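Probable adenylyl-sulfate kinase (Aeropyrum pernix, PDB 2YVU) catalyses, as a probable adenylyl-sulfate kinase, the ATP-dependent phosphorylation of adenosine 5'-phosphosulfate to 3'-phosphoadenylyl sulfate, the activated form of sulfate. Local coordinates at residues G13-L18 against I112-I117. Sequence-based numbering, arbitrary orientation.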
ATOM      1  N   GLY A  13       1.899  12.284  -9.076  1.00 30.27           N
ATOM      2  CA  GLY A  13       3.290  12.058  -8.753  1.00 25.67           C
ATOM      3  C   GLY A  13       3.906  11.138  -9.785  1.00 32.04           C
ATOM      4  O   GLY A  13       3.412  11.047 -10.909  1.00 26.26           O
ATOM      5  N   ILE A  14       4.976  10.447  -9.406  1.00 27.91           N
ATOM      6  CA  ILE A  14       5.659   9.523 -10.317  1.00 29.73           C
ATOM      7  C   ILE A  14       6.180   8.360  -9.491  1.00 26.86           C
ATOM      8  O   ILE A  14       6.182   8.426  -8.270  1.00 25.85           O
ATOM      9  CB  ILE A  14       6.898  10.176 -11.001  1.00 31.02           C
ATOM     10  CG1 ILE A  14       7.902  10.620  -9.933  1.00 30.24           C
ATOM     11  CG2 ILE A  14       6.470  11.371 -11.867  1.00 32.68           C
ATOM     12  CD1 ILE A  14       9.195  11.194 -10.511  1.00 37.00           C
ATOM     13  N   VAL A  15       6.616   7.300 -10.161  1.00 28.09           N
ATOM     14  CA  VAL A  15       7.175   6.133  -9.479  1.00 25.09           C
ATOM     15  C   VAL A  15       8.599   5.961  -9.989  1.00 29.31           C
ATOM     16  O   VAL A  15       8.825   5.760 -11.189  1.00 27.50           O
ATOM     17  CB  VAL A  15       6.373   4.813  -9.780  1.00 21.01           C
ATOM     18  CG1 VAL A  15       7.036   3.600  -9.035  1.00 21.19           C
ATOM     19  CG2 VAL A  15       4.949   4.961  -9.333  1.00 22.64           C
ATOM     20  N   VAL A  16       9.561   6.098  -9.087  1.00 25.42           N
ATOM     21  CA  VAL A  16      10.951   5.919  -9.442  1.00 27.36           C
ATOM     22  C   VAL A  16      11.274   4.524  -8.918  1.00 28.66           C
ATOM     23  O   VAL A  16      11.224   4.281  -7.704  1.00 30.38           O
ATOM     24  CB  VAL A  16      11.855   6.963  -8.749  1.00 19.81           C
ATOM     25  CG1 VAL A  16      13.298   6.716  -9.139  1.00 22.85           C
ATOM     26  CG2 VAL A  16      11.404   8.353  -9.098  1.00 27.27           C
ATOM     27  N   TRP A  17      11.583   3.613  -9.835  1.00 26.56           N
ATOM     28  CA  TRP A  17      11.872   2.224  -9.497  1.00 22.80           C
ATOM     29  C   TRP A  17      13.350   1.865  -9.589  1.00 31.37           C
ATOM     30  O   TRP A  17      13.886   1.668 -10.696  1.00 26.20           O
ATOM     31  CB  TRP A  17      11.057   1.307 -10.407  1.00 22.16           C
ATOM     32  CG  TRP A  17      11.052  -0.128  -9.973  1.00 19.62           C
ATOM     33  CD1 TRP A  17      11.984  -1.090 -10.281  1.00 27.06           C
ATOM     34  CD2 TRP A  17      10.137  -0.736  -9.059  1.00 21.73           C
ATOM     35  NE1 TRP A  17      11.702  -2.260  -9.605  1.00 24.33           N
ATOM     36  CE2 TRP A  17      10.581  -2.067  -8.840  1.00 24.61           C
ATOM     37  CE3 TRP A  17       8.982  -0.287  -8.394  1.00 22.00           C
ATOM     38  CZ2 TRP A  17       9.923  -2.939  -7.978  1.00 23.63           C
ATOM     39  CZ3 TRP A  17       8.331  -1.157  -7.543  1.00 23.68           C
ATOM     40  CH2 TRP A  17       8.804  -2.472  -7.339  1.00 22.66           C
ATOM     41  N   LEU A  18      14.031   1.769  -8.442  1.00 21.67           N
ATOM     42  CA  LEU A  18      15.448   1.440  -8.516  1.00 25.53           C
ATOM     43  C   LEU A  18      15.626  -0.072  -8.600  1.00 31.72           C
ATOM     44  O   LEU A  18      15.127  -0.814  -7.754  1.00 28.33           O
ATOM     45  CB  LEU A  18      16.185   1.989  -7.300  1.00 25.22           C
ATOM     46  CG  LEU A  18      15.965   3.478  -6.982  1.00 38.30           C
ATOM     47  CD1 LEU A  18      16.417   3.761  -5.560  1.00 39.63           C
ATOM     48  CD2 LEU A  18      16.717   4.349  -7.958  1.00 25.07           C
ATOM     49  N   ILE A 112       0.584   7.053 -14.905  1.00 37.40           N
ATOM     50  CA  ILE A 112       1.683   7.547 -14.082  1.00 34.50           C
ATOM     51  C   ILE A 112       3.050   7.219 -14.668  1.00 31.36           C
ATOM     52  O   ILE A 112       3.310   6.082 -15.052  1.00 28.73           O
ATOM     53  CB  ILE A 112       1.602   6.940 -12.661  1.00 31.45           C
ATOM     54  CG1 ILE A 112       0.273   7.333 -12.031  1.00 32.56           C
ATOM     55  CG2 ILE A 112       2.770   7.422 -11.800  1.00 26.63           C
ATOM     56  CD1 ILE A 112       0.004   6.644 -10.715  1.00 41.14           C
ATOM     57  N   PRO A 113       3.939   8.221 -14.757  1.00 28.75           N
ATOM     58  CA  PRO A 113       5.284   8.020 -15.292  1.00 35.45           C
ATOM     59  C   PRO A 113       6.015   6.986 -14.433  1.00 36.53           C
ATOM     60  O   PRO A 113       5.956   7.052 -13.205  1.00 27.00           O
ATOM     61  CB  PRO A 113       5.914   9.399 -15.166  1.00 28.62           C
ATOM     62  CG  PRO A 113       4.741  10.301 -15.343  1.00 30.84           C
ATOM     63  CD  PRO A 113       3.689   9.645 -14.498  1.00 33.17           C
ATOM     64  N   PHE A 114       6.685   6.033 -15.074  1.00 30.39           N
ATOM     65  CA  PHE A 114       7.415   5.002 -14.345  1.00 27.90           C
ATOM     66  C   PHE A 114       8.864   5.041 -14.804  1.00 31.38           C
ATOM     67  O   PHE A 114       9.177   4.659 -15.932  1.00 34.39           O
ATOM     68  CB  PHE A 114       6.788   3.626 -14.611  1.00 25.79           C
ATOM     69  CG  PHE A 114       7.441   2.491 -13.848  1.00 28.42           C
ATOM     70  CD1 PHE A 114       8.480   1.749 -14.417  1.00 24.17           C
ATOM     71  CD2 PHE A 114       6.995   2.145 -12.575  1.00 25.44           C
ATOM     72  CE1 PHE A 114       9.054   0.676 -13.732  1.00 26.54           C
ATOM     73  CE2 PHE A 114       7.563   1.071 -11.873  1.00 28.09           C
ATOM     74  CZ  PHE A 114       8.592   0.332 -12.450  1.00 23.16           C
ATOM     75  N   LEU A 115       9.747   5.507 -13.927  1.00 23.06           N
ATOM     76  CA  LEU A 115      11.163   5.615 -14.265  1.00 27.79           C
ATOM     77  C   LEU A 115      11.984   4.449 -13.732  1.00 27.88           C
ATOM     78  O   LEU A 115      12.252   4.359 -12.533  1.00 30.59           O
ATOM     79  CB  LEU A 115      11.744   6.926 -13.717  1.00 21.17           C
ATOM     80  CG  LEU A 115      10.985   8.186 -14.128  1.00 38.31           C
ATOM     81  CD1 LEU A 115      11.542   9.417 -13.424  1.00 36.47           C
ATOM     82  CD2 LEU A 115      11.073   8.322 -15.623  1.00 33.56           C
ATOM     83  N   GLU A 116      12.388   3.561 -14.628  1.00 28.17           N
ATOM     84  CA  GLU A 116      13.188   2.408 -14.248  1.00 28.36           C
ATOM     85  C   GLU A 116      14.656   2.831 -14.240  1.00 29.34           C
ATOM     86  O   GLU A 116      15.254   3.120 -15.282  1.00 28.12           O
ATOM     87  CB  GLU A 116      12.942   1.271 -15.230  1.00 25.79           C
ATOM     88  CG  GLU A 116      13.679  -0.014 -14.922  1.00 29.54           C
ATOM     89  CD  GLU A 116      13.099  -1.189 -15.701  1.00 33.26           C
ATOM     90  OE1 GLU A 116      12.437  -0.953 -16.725  1.00 34.88           O
ATOM     91  OE2 GLU A 116      13.299  -2.345 -15.294  1.00 28.24           O
ATOM     92  N   ILE A 117      15.217   2.883 -13.042  1.00 22.79           N
ATOM     93  CA  ILE A 117      16.594   3.312 -12.830  1.00 24.81           C
ATOM     94  C   ILE A 117      17.506   2.131 -12.536  1.00 27.37           C
ATOM     95  O   ILE A 117      17.368   1.453 -11.503  1.00 24.86           O
ATOM     96  CB  ILE A 117      16.666   4.276 -11.627  1.00 27.14           C
ATOM     97  CG1 ILE A 117      15.589   5.356 -11.782  1.00 25.33           C
ATOM     98  CG2 ILE A 117      18.113   4.794 -11.438  1.00 19.70           C
ATOM     99  CD1 ILE A 117      15.713   6.233 -13.056  1.00 22.00           C
TER
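Phe114 sets the end of its ring, CZ, obliquely against Trp17 CB, 3.3 Å away, a tight approach; the phenyl and the five-membered indole ring are tilted by 28°, but their centroids are 5.4 Å apart, offset too far for a real stack. With CG anti to the backbone N (chi1 -178°), the phenyl reaches forward across the strand pair and also meets Val15, whose CG1 is 3.8 Å from Phe114 CD2. On this face Val103 of helix 97-109 touches both aromatic side chains, and Leu71 and Ile74 of helix 64-82 press on Trp17. With an alanine at Phe114, Trp17 CB and Val15 CG1 would be likely to lose their neighbour, leaving the indole less firmly held. On the other face Val16 CG1 meets Ile117 CG1 at 3.8 Å, both residues against helix 170-184, and Leu18 CD2 packs beside Ile117 CB at 3.7 Å. Four backbone hydrogen bonds, beginning with Val15 N to Pro113 O (3.1 Å), join the parallel strands. Strand 14-19, the middle one of the five-stranded P-loop kinase sheet, leads into the ATP-binding loop assigned by similarity; 114-120 lies next to it. Trp17 NE1 hydrogen-bonds Ser94 OG, the phosphoserine site by similarity, so apolar packing and a polar bond meet on one indole at the probable active centre.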